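Local coordinates for ESX secretion system protein EccC (Thermomonospora curvata, PDB 4NH0) that may act as the translocase subunit of the ESX type VII secretion system, which exports EsxA and EsxB, and has weak ATPase activity of its own, at residues 626-631 with 683-689; 523-527 with 573-577; 384-388 with 446-452. All blocks are in the same frame, centred on the assembly; numbering follows the deposited sequence.

Interaction 1: 626-631 with 683-689; sequences WRGRLH and LHTPQEV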
loop_
_atom_site.group_PDB
_atom_site.type_symbol
_atom_site.label_atom_id
_atom_site.label_comp_id
_atom_site.label_asym_id
_atom_site.label_seq_id
_atom_site.Cartn_x
_atom_site.Cartn_y
_atom_site.Cartn_z
ATOM N N TRP A 626 11.342 -17.926 -7.153
ATOM C CA TRP A 626 10.553 -16.703 -7.242
ATOM C C TRP A 626 11.361 -15.445 -6.938
ATOM O O TRP A 626 10.827 -14.477 -6.399
ATOM C CB TRP A 626 9.351 -16.782 -6.300
ATOM C CG TRP A 626 8.300 -17.727 -6.775
ATOM C CD1 TRP A 626 8.021 -18.964 -6.275
ATOM C CD2 TRP A 626 7.392 -17.519 -7.863
ATOM N NE1 TRP A 626 6.989 -19.537 -6.979
ATOM C CE2 TRP A 626 6.587 -18.669 -7.960
ATOM C CE3 TRP A 626 7.181 -16.470 -8.761
ATOM C CZ2 TRP A 626 5.587 -18.800 -8.920
ATOM C CZ3 TRP A 626 6.187 -16.601 -9.711
ATOM C CH2 TRP A 626 5.403 -17.757 -9.783
ATOM N N ARG A 627 12.642 -15.456 -7.286
ATOM C CA ARG A 627 13.466 -14.265 -7.136
ATOM C C ARG A 627 13.624 -13.568 -8.479
ATOM O O ARG A 627 14.100 -14.165 -9.445
ATOM C CB ARG A 627 14.839 -14.614 -6.562
ATOM C CG ARG A 627 15.631 -13.400 -6.104
ATOM C CD ARG A 627 17.113 -13.570 -6.366
ATOM N NE ARG A 627 17.402 -13.582 -7.796
ATOM C CZ ARG A 627 17.541 -12.488 -8.536
ATOM N NH1 ARG A 627 17.416 -11.290 -7.982
ATOM N NH2 ARG A 627 17.802 -12.590 -9.831
ATOM N N GLY A 628 13.222 -12.304 -8.540
ATOM C CA GLY A 628 13.324 -11.537 -9.767
ATOM C C GLY A 628 12.217 -11.861 -10.749
ATOM O O GLY A 628 12.389 -11.726 -11.959
ATOM N N ARG A 629 11.076 -12.293 -10.223
ATOM C CA ARG A 629 9.922 -12.616 -11.053
ATOM C C ARG A 629 8.892 -11.497 -10.980
ATOM O O ARG A 629 7.752 -11.658 -11.417
ATOM C CB ARG A 629 9.301 -13.941 -10.609
ATOM C CG ARG A 629 10.300 -15.078 -10.481
ATOM C CD ARG A 629 10.632 -15.700 -11.826
ATOM N NE ARG A 629 9.560 -16.567 -12.307
ATOM C CZ ARG A 629 8.585 -16.173 -13.118
ATOM N NH1 ARG A 629 8.543 -14.918 -13.546
ATOM N NH2 ARG A 629 7.651 -17.032 -13.503
ATOM N N LEU A 630 9.312 -10.365 -10.419
ATOM C CA LEU A 630 8.452 -9.203 -10.202
ATOM C C LEU A 630 7.227 -9.529 -9.359
ATOM O O LEU A 630 6.187 -8.888 -9.488
ATOM C CB LEU A 630 8.019 -8.592 -11.534
ATOM C CG LEU A 630 9.038 -7.657 -12.183
ATOM C CD1 LEU A 630 8.412 -6.945 -13.360
ATOM C CD2 LEU A 630 9.567 -6.655 -11.173
ATOM N N HIS A 631 7.358 -10.527 -8.493
ATOM C CA HIS A 631 6.322 -10.827 -7.518
ATOM C C HIS A 631 6.744 -10.313 -6.150
ATOM O O HIS A 631 7.914 -10.402 -5.781
ATOM C CB HIS A 631 6.039 -12.328 -7.461
ATOM C CG HIS A 631 5.241 -12.836 -8.621
ATOM N ND1 HIS A 631 5.713 -12.817 -9.915
ATOM C CD2 HIS A 631 4.003 -13.380 -8.680
ATOM C CE1 HIS A 631 4.799 -13.326 -10.723
ATOM N NE2 HIS A 631 3.753 -13.676 -9.998
ATOM N N LEU A 683 13.661 -9.171 -3.172
ATOM C CA LEU A 683 13.599 -10.196 -4.207
ATOM C C LEU A 683 14.212 -9.728 -5.520
ATOM O O LEU A 683 14.186 -10.448 -6.516
ATOM C CB LEU A 683 12.151 -10.632 -4.438
ATOM C CG LEU A 683 11.471 -11.342 -3.268
ATOM C CD1 LEU A 683 10.018 -11.644 -3.593
ATOM C CD2 LEU A 683 12.218 -12.613 -2.915
ATOM N N HIS A 684 14.760 -8.518 -5.521
ATOM C CA HIS A 684 15.365 -7.964 -6.726
ATOM C C HIS A 684 16.629 -7.179 -6.411
ATOM O O HIS A 684 16.799 -6.669 -5.305
ATOM C CB HIS A 684 14.370 -7.065 -7.461
ATOM C CG HIS A 684 13.080 -7.742 -7.803
ATOM N ND1 HIS A 684 12.067 -7.919 -6.886
ATOM C CD2 HIS A 684 12.639 -8.286 -8.961
ATOM C CE1 HIS A 684 11.057 -8.544 -7.465
ATOM N NE2 HIS A 684 11.380 -8.778 -8.723
ATOM N N THR A 685 17.516 -7.089 -7.396
ATOM C CA THR A 685 18.730 -6.297 -7.271
ATOM C C THR A 685 18.456 -4.878 -7.760
ATOM O O THR A 685 17.553 -4.669 -8.568
ATOM C CB THR A 685 19.892 -6.919 -8.073
ATOM O OG1 THR A 685 19.642 -6.776 -9.476
ATOM C CG2 THR A 685 20.044 -8.391 -7.735
ATOM N N PRO A 686 19.225 -3.895 -7.263
ATOM C CA PRO A 686 19.056 -2.494 -7.671
ATOM C C PRO A 686 19.184 -2.266 -9.177
ATOM O O PRO A 686 18.785 -1.211 -9.665
ATOM C CB PRO A 686 20.182 -1.781 -6.922
ATOM C CG PRO A 686 20.406 -2.617 -5.721
ATOM C CD PRO A 686 20.201 -4.030 -6.169
ATOM N N GLN A 687 19.736 -3.237 -9.898
ATOM C CA GLN A 687 19.826 -3.151 -11.350
ATOM C C GLN A 687 18.565 -3.695 -12.011
ATOM O O GLN A 687 18.364 -3.530 -13.213
ATOM C CB GLN A 687 21.048 -3.912 -11.862
ATOM C CG GLN A 687 22.372 -3.226 -11.592
ATOM C CD GLN A 687 23.538 -3.945 -12.237
ATOM O OE1 GLN A 687 24.231 -3.388 -13.086
ATOM N NE2 GLN A 687 23.758 -5.192 -11.839
ATOM N N GLU A 688 17.721 -4.346 -11.218
ATOM C CA GLU A 688 16.487 -4.927 -11.731
ATOM C C GLU A 688 15.289 -4.031 -11.443
ATOM O O GLU A 688 14.339 -3.987 -12.221
ATOM C CB GLU A 688 16.265 -6.317 -11.134
ATOM C CG GLU A 688 17.249 -7.365 -11.628
ATOM C CD GLU A 688 17.083 -8.701 -10.931
ATOM O OE1 GLU A 688 17.243 -9.743 -11.598
ATOM O OE2 GLU A 688 16.801 -8.709 -9.715
ATOM N N VAL A 689 15.336 -3.323 -10.319
ATOM C CA VAL A 689 14.271 -2.394 -9.955
ATOM C C VAL A 689 14.835 -1.070 -9.450
ATOM O O VAL A 689 15.912 -1.028 -8.857
ATOM C CB VAL A 689 13.340 -2.983 -8.875
ATOM C CG1 VAL A 689 12.557 -4.163 -9.425
ATOM C CG2 VAL A 689 14.134 -3.389 -7.648
#

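Interaction 2: 523-527 with 573-577; sequences VSGPV and ESLFD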
loop_
_atom_site.group_PDB
_atom_site.type_symbol
_atom_site.label_atom_id
_atom_site.label_comp_id
_atom_site.label_asym_id
_atom_site.label_seq_id
_atom_site.Cartn_x
_atom_site.Cartn_y
_atom_site.Cartn_z
ATOM N N VAL A 523 -14.754 -32.085 39.181
ATOM C CA VAL A 523 -13.374 -32.309 38.771
ATOM C C VAL A 523 -12.475 -31.178 39.256
ATOM O O VAL A 523 -11.257 -31.224 39.089
ATOM C CB VAL A 523 -13.250 -32.428 37.240
ATOM C CG1 VAL A 523 -13.911 -33.704 36.749
ATOM C CG2 VAL A 523 -13.860 -31.212 36.564
ATOM N N SER A 524 -13.086 -30.164 39.861
ATOM C CA SER A 524 -12.355 -28.985 40.309
ATOM C C SER A 524 -12.009 -29.060 41.792
ATOM O O SER A 524 -11.819 -28.034 42.445
ATOM C CB SER A 524 -13.168 -27.721 40.025
ATOM O OG SER A 524 -13.464 -27.607 38.645
ATOM N N GLY A 525 -11.928 -30.277 42.318
ATOM C CA GLY A 525 -11.579 -30.480 43.712
ATOM C C GLY A 525 -10.376 -31.388 43.871
ATOM O O GLY A 525 -9.826 -31.869 42.883
ATOM N N PRO A 526 -9.948 -31.615 45.121
ATOM C CA PRO A 526 -8.852 -32.535 45.435
ATOM C C PRO A 526 -9.367 -33.940 45.733
ATOM O O PRO A 526 -10.572 -34.168 45.650
ATOM C CB PRO A 526 -8.235 -31.906 46.679
ATOM C CG PRO A 526 -9.419 -31.320 47.390
ATOM C CD PRO A 526 -10.403 -30.886 46.318
ATOM N N VAL A 527 -8.470 -34.868 46.058
ATOM C CA VAL A 527 -8.873 -36.191 46.533
ATOM C C VAL A 527 -8.142 -36.491 47.845
ATOM O O VAL A 527 -7.045 -35.985 48.086
ATOM C CB VAL A 527 -8.610 -37.303 45.477
ATOM C CG1 VAL A 527 -8.364 -36.699 44.102
ATOM C CG2 VAL A 527 -7.449 -38.205 45.883
ATOM N N GLU A 573 -4.199 -28.718 44.932
ATOM C CA GLU A 573 -4.395 -28.665 43.487
ATOM C C GLU A 573 -5.630 -29.463 43.087
ATOM O O GLU A 573 -5.915 -30.516 43.658
ATOM C CB GLU A 573 -3.157 -29.182 42.748
ATOM C CG GLU A 573 -2.794 -30.627 43.047
ATOM C CD GLU A 573 -1.698 -31.149 42.138
ATOM O OE1 GLU A 573 -1.326 -30.435 41.183
ATOM O OE2 GLU A 573 -1.211 -32.274 42.375
ATOM N N SER A 574 -6.367 -28.953 42.106
ATOM C CA SER A 574 -7.611 -29.582 41.674
ATOM C C SER A 574 -7.355 -30.881 40.923
ATOM O O SER A 574 -6.280 -31.082 40.359
ATOM C CB SER A 574 -8.417 -28.623 40.796
ATOM O OG SER A 574 -7.721 -28.319 39.600
ATOM N N LEU A 575 -8.353 -31.760 40.920
ATOM C CA LEU A 575 -8.269 -33.024 40.198
ATOM C C LEU A 575 -8.152 -32.765 38.703
ATOM O O LEU A 575 -7.533 -33.541 37.976
ATOM C CB LEU A 575 -9.490 -33.898 40.499
ATOM C CG LEU A 575 -9.542 -35.313 39.919
ATOM C CD1 LEU A 575 -10.182 -36.257 40.920
ATOM C CD2 LEU A 575 -10.312 -35.342 38.609
ATOM N N PHE A 576 -8.755 -31.670 38.255
ATOM C CA PHE A 576 -8.696 -31.267 36.856
ATOM C C PHE A 576 -7.254 -31.089 36.401
ATOM O O PHE A 576 -6.832 -31.675 35.405
ATOM C CB PHE A 576 -9.479 -29.969 36.644
ATOM C CG PHE A 576 -9.560 -29.534 35.209
ATOM C CD1 PHE A 576 -8.607 -28.686 34.670
ATOM C CD2 PHE A 576 -10.596 -29.969 34.401
ATOM C CE1 PHE A 576 -8.684 -28.284 33.352
ATOM C CE2 PHE A 576 -10.679 -29.569 33.081
ATOM C CZ PHE A 576 -9.721 -28.726 32.557
ATOM N N ASP A 577 -6.505 -30.279 37.143
ATOM C CA ASP A 577 -5.115 -29.989 36.813
ATOM C C ASP A 577 -4.260 -31.251 36.810
ATOM O O ASP A 577 -3.409 -31.427 35.941
ATOM C CB ASP A 577 -4.537 -28.972 37.798
ATOM C CG ASP A 577 -5.236 -27.629 37.726
ATOM O OD1 ASP A 577 -5.668 -27.241 36.621
ATOM O OD2 ASP A 577 -5.354 -26.964 38.776
#

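Interaction 3: 384-388 with 446-452; sequences MVRRQ and LGRSLGV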
loop_
_atom_site.group_PDB
_atom_site.type_symbol
_atom_site.label_atom_id
_atom_site.label_comp_id
_atom_site.label_asym_id
_atom_site.label_seq_id
_atom_site.Cartn_x
_atom_site.Cartn_y
_atom_site.Cartn_z
ATOM N N MET A 384 -17.617 -28.588 7.850
ATOM C CA MET A 384 -18.707 -29.421 7.360
ATOM C C MET A 384 -18.428 -29.874 5.933
ATOM O O MET A 384 -18.551 -31.053 5.606
ATOM C CB MET A 384 -20.032 -28.661 7.422
ATOM C CG MET A 384 -20.393 -28.151 8.807
ATOM S SD MET A 384 -21.007 -29.451 9.890
ATOM C CE MET A 384 -22.636 -29.711 9.197
ATOM N N VAL A 385 -18.043 -28.922 5.090
ATOM C CA VAL A 385 -17.732 -29.203 3.695
ATOM C C VAL A 385 -16.455 -30.028 3.574
ATOM O O VAL A 385 -16.359 -30.917 2.730
ATOM C CB VAL A 385 -17.580 -27.902 2.882
ATOM C CG1 VAL A 385 -17.308 -28.213 1.418
ATOM C CG2 VAL A 385 -18.826 -27.044 3.022
ATOM N N ARG A 386 -15.473 -29.735 4.420
ATOM C CA ARG A 386 -14.222 -30.483 4.401
ATOM C C ARG A 386 -14.480 -31.953 4.682
ATOM O O ARG A 386 -13.999 -32.827 3.963
ATOM C CB ARG A 386 -13.228 -29.931 5.423
ATOM C CG ARG A 386 -11.957 -30.760 5.523
ATOM C CD ARG A 386 -11.038 -30.262 6.623
ATOM N NE ARG A 386 -11.347 -30.876 7.910
ATOM C CZ ARG A 386 -10.934 -32.086 8.277
ATOM N NH1 ARG A 386 -10.197 -32.815 7.452
ATOM N NH2 ARG A 386 -11.260 -32.566 9.468
ATOM N N ARG A 387 -15.252 -32.219 5.729
ATOM C CA ARG A 387 -15.561 -33.587 6.111
ATOM C C ARG A 387 -16.354 -34.337 5.032
ATOM O O ARG A 387 -16.158 -35.534 4.854
ATOM C CB ARG A 387 -16.326 -33.612 7.435
ATOM C CG ARG A 387 -15.495 -33.215 8.642
ATOM C CD ARG A 387 -16.323 -33.258 9.913
ATOM N NE ARG A 387 -15.909 -34.340 10.798
ATOM C CZ ARG A 387 -14.955 -34.219 11.712
ATOM N NH1 ARG A 387 -14.318 -33.065 11.853
ATOM N NH2 ARG A 387 -14.633 -35.247 12.481
ATOM N N GLN A 388 -17.269 -33.630 4.374
ATOM C CA GLN A 388 -18.076 -34.177 3.295
ATOM C C GLN A 388 -17.305 -34.573 2.058
ATOM O O GLN A 388 -17.410 -35.687 1.581
ATOM C CB GLN A 388 -19.015 -33.079 2.849
ATOM C CG GLN A 388 -20.463 -33.461 2.720
ATOM C CD GLN A 388 -21.335 -32.244 2.520
ATOM O OE1 GLN A 388 -20.850 -31.186 2.149
ATOM N NE2 GLN A 388 -22.626 -32.387 2.764
ATOM N N LEU A 446 -26.581 -32.662 8.904
ATOM C CA LEU A 446 -25.386 -33.343 8.409
ATOM C C LEU A 446 -24.550 -34.000 9.504
ATOM O O LEU A 446 -23.946 -35.049 9.281
ATOM C CB LEU A 446 -24.498 -32.362 7.637
ATOM C CG LEU A 446 -24.773 -32.109 6.153
ATOM C CD1 LEU A 446 -26.122 -31.458 5.956
ATOM C CD2 LEU A 446 -23.674 -31.249 5.548
ATOM N N GLY A 447 -24.517 -33.375 10.679
ATOM C CA GLY A 447 -23.625 -33.773 11.758
ATOM C C GLY A 447 -23.611 -35.245 12.122
ATOM O O GLY A 447 -22.580 -35.777 12.528
ATOM N N ARG A 448 -24.757 -35.903 11.981
ATOM C CA ARG A 448 -24.874 -37.322 12.290
ATOM C C ARG A 448 -23.988 -38.162 11.375
ATOM O O ARG A 448 -23.245 -39.026 11.842
ATOM C CB ARG A 448 -26.333 -37.770 12.179
ATOM C CG ARG A 448 -26.513 -39.241 11.836
ATOM C CD ARG A 448 -27.939 -39.514 11.391
ATOM N NE ARG A 448 -27.986 -40.364 10.205
ATOM C CZ ARG A 448 -29.065 -40.524 9.447
ATOM N NH1 ARG A 448 -30.189 -39.891 9.755
ATOM N NH2 ARG A 448 -29.021 -41.312 8.383
ATOM N N SER A 449 -24.066 -37.896 10.075
ATOM C CA SER A 449 -23.276 -38.630 9.098
ATOM C C SER A 449 -21.832 -38.142 9.077
ATOM O O SER A 449 -20.907 -38.920 8.859
ATOM C CB SER A 449 -23.896 -38.501 7.706
ATOM O OG SER A 449 -24.076 -37.141 7.350
ATOM N N LEU A 450 -21.644 -36.848 9.311
ATOM C CA LEU A 450 -20.316 -36.246 9.262
ATOM C C LEU A 450 -19.533 -36.492 10.547
ATOM O O LEU A 450 -18.339 -36.204 10.621
ATOM C CB LEU A 450 -20.418 -34.743 8.994
ATOM C CG LEU A 450 -20.509 -34.265 7.539
ATOM C CD1 LEU A 450 -21.703 -34.864 6.814
ATOM C CD2 LEU A 450 -20.563 -32.748 7.486
ATOM N N GLY A 451 -20.209 -37.028 11.558
ATOM C CA GLY A 451 -19.573 -37.302 12.832
ATOM C C GLY A 451 -19.362 -36.046 13.652
ATOM O O GLY A 451 -18.437 -35.967 14.458
ATOM N N VAL A 452 -20.223 -35.058 13.444
ATOM C CA VAL A 452 -20.148 -33.810 14.192
ATOM C C VAL A 452 -21.273 -33.729 15.216
ATOM O O VAL A 452 -22.447 -33.665 14.855
ATOM C CB VAL A 452 -20.218 -32.587 13.263
ATOM C CG1 VAL A 452 -20.304 -31.311 14.077
ATOM C CG2 VAL A 452 -19.014 -32.556 12.340
#

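Interaction 1: 626-631 with 683-689
R627 reaches across to E688 and forms a salt bridge with it. Its CG lies anti to the backbone N (chi1 -168°), which carries the chain away from CB towards the L683 carbonyl, and R627 CG comes to 3.3 Å from L683 O. Bends at chi2 and chi3 bring the guanidinium edge to the E688 carboxylate. The carboxylate and guanidinium are nearly coplanar, 2° apart. R627 NH1 bonds to E688 OE2 on its syn side at 3.2 Å, and the second limb, from R627 NH2 to E688 OE1 at 3.4 Å, is weak. The methyl CG2 of T685 lies 3.9 Å from R627 NH1. E688 OE2 also accepts T685 N on its anti side, 2.9 Å away and almost straight, which, with the R627 bond, helps to fix the rotation of the carboxylate. With E688 cut back to an alanine, the R627 guanidinium would probably lose this carboxylate partner and the T685 amide this acceptor.

The segment 683-689 is the turn between helix 669-683, which follows the ATP-binding P-loop of FtsK 2, and strand 689-694 of the same beta-alpha-beta unit. The segment 626-631 leads into strand 631-639, near the opposite edge of the same sheet. Next to the salt bridge, the H684 ring lies against the backbone of G628, whose N sits over one ring face, and H684 CD2 is 3.4 Å from G628 CA. L630 N approaches the ring edge in its plane and makes a weak bond to H684 NE2, 3.1 Å long, while H684 ND1 bonds to L680 O of the helix. Further in, L630 CD2 reaches V689 CG1 at 4.3 Å, and L683 CD1 packs against the H631 carbonyl.

Interaction 2: 523-527 with 573-577
Two backbone carbonyls of 523-527 accept from the first amides of helix 575-583. L575 N bonds to G525 O, modelled at 2.5 Å, a length that is doubtful, and F576 N makes a weak bond to V523 O at 2.7 Å. These amides belong to the first turn, where no preceding turn supplies acceptors. S574 is the N-cap: its OG accepts a weak, 3.4 Å bond from D577 N and gives another weak one to D577 OD2, while S574 CB rests 3.8 Å from S524 C.

The helix probably belongs to the linker joining FtsK 1 to FtsK 2, and its docking here is consistent with that linker binding to FtsK 1. It meets the loop after strand 518-520, beside the helix 317-329 that follows the predicted first P-loop; E319 of that helix bonds to both V523 N and S524 OG.

Outward from the backbone, L575 points at the loop and its CD1 meets V527 CG1 at 3.7 Å, the two side chains crossing at about a right angle. F576 has CG anti to the backbone N (chi1 -176°), which leads the ring away from the loop, leaving V523 CG2 at its edge, 4.1 Å from F576 CD2; R322 makes a cation-pi contact with the ring.

Interaction 3: 384-388 with 446-452
Within the P-loop NTPase fold of FtsK 1, M384 and R387 of helix 371-394 pack against L446, L450 and V452, where helix 437-450 runs out into strand 452-458. The two short helical segments cross at 43°, with their axes 10.5 Å apart at closest approach. M384 folds back at chi2 (-76°) and chi3, which brings its methyl CE over towards the other helix, 3.6 Å from L446 CB and 4.1 Å from L450 CD2. The leucine branch CD2 of L450 in turn lies against the backbone of M384, crossing the methionine side chain at about a right angle.

R387 supplies the polar link. R387 NE donates to L450 O over 3.1 Å, tilted a little from the carbonyl plane, and so takes up the L450 carbonyl. R387 CD lies 3.7 Å from V452 CG2, and R387 NH1 is held by a salt bridge to E383 one turn back, so the guanidinium is gripped from two directions. Alongside, Q388 NE2 lies beside L446 CD2.

At G451 the chain leaves helical geometry with positive phi and turns into the strand. Neighbouring strand 418-424 places L419 beside both R387 and V452 and I421 beside V452, while M442 and I443, about one turn before L446 on helix 437-450, extend the bed on which M384 lies.

How the interactions relate
From the N terminus, interaction 3 comes first: it closes a loop of 57 residues holding, among others, helix 400-410, strand 418-424 and helix 427-430, and joins two helices of FtsK 1. Interaction 2 follows, bringing the chain back over residues 528-572, most of them not modelled, so that the helix beyond them docks near the P-loop helix of FtsK 1. Interaction 1 is last, in the second FtsK/SpoIIIE module; it spans strands 644-651 and 659-662, and ties the loop entering strand 631-639 to the turn between helix 669-683 and strand 689-694. The three lie in series, neither nested nor crossed. Interactions 2 and 3 come within about 21 Å at their nearest atoms, whereas interactions 1 and 2 stay about 44 Å apart.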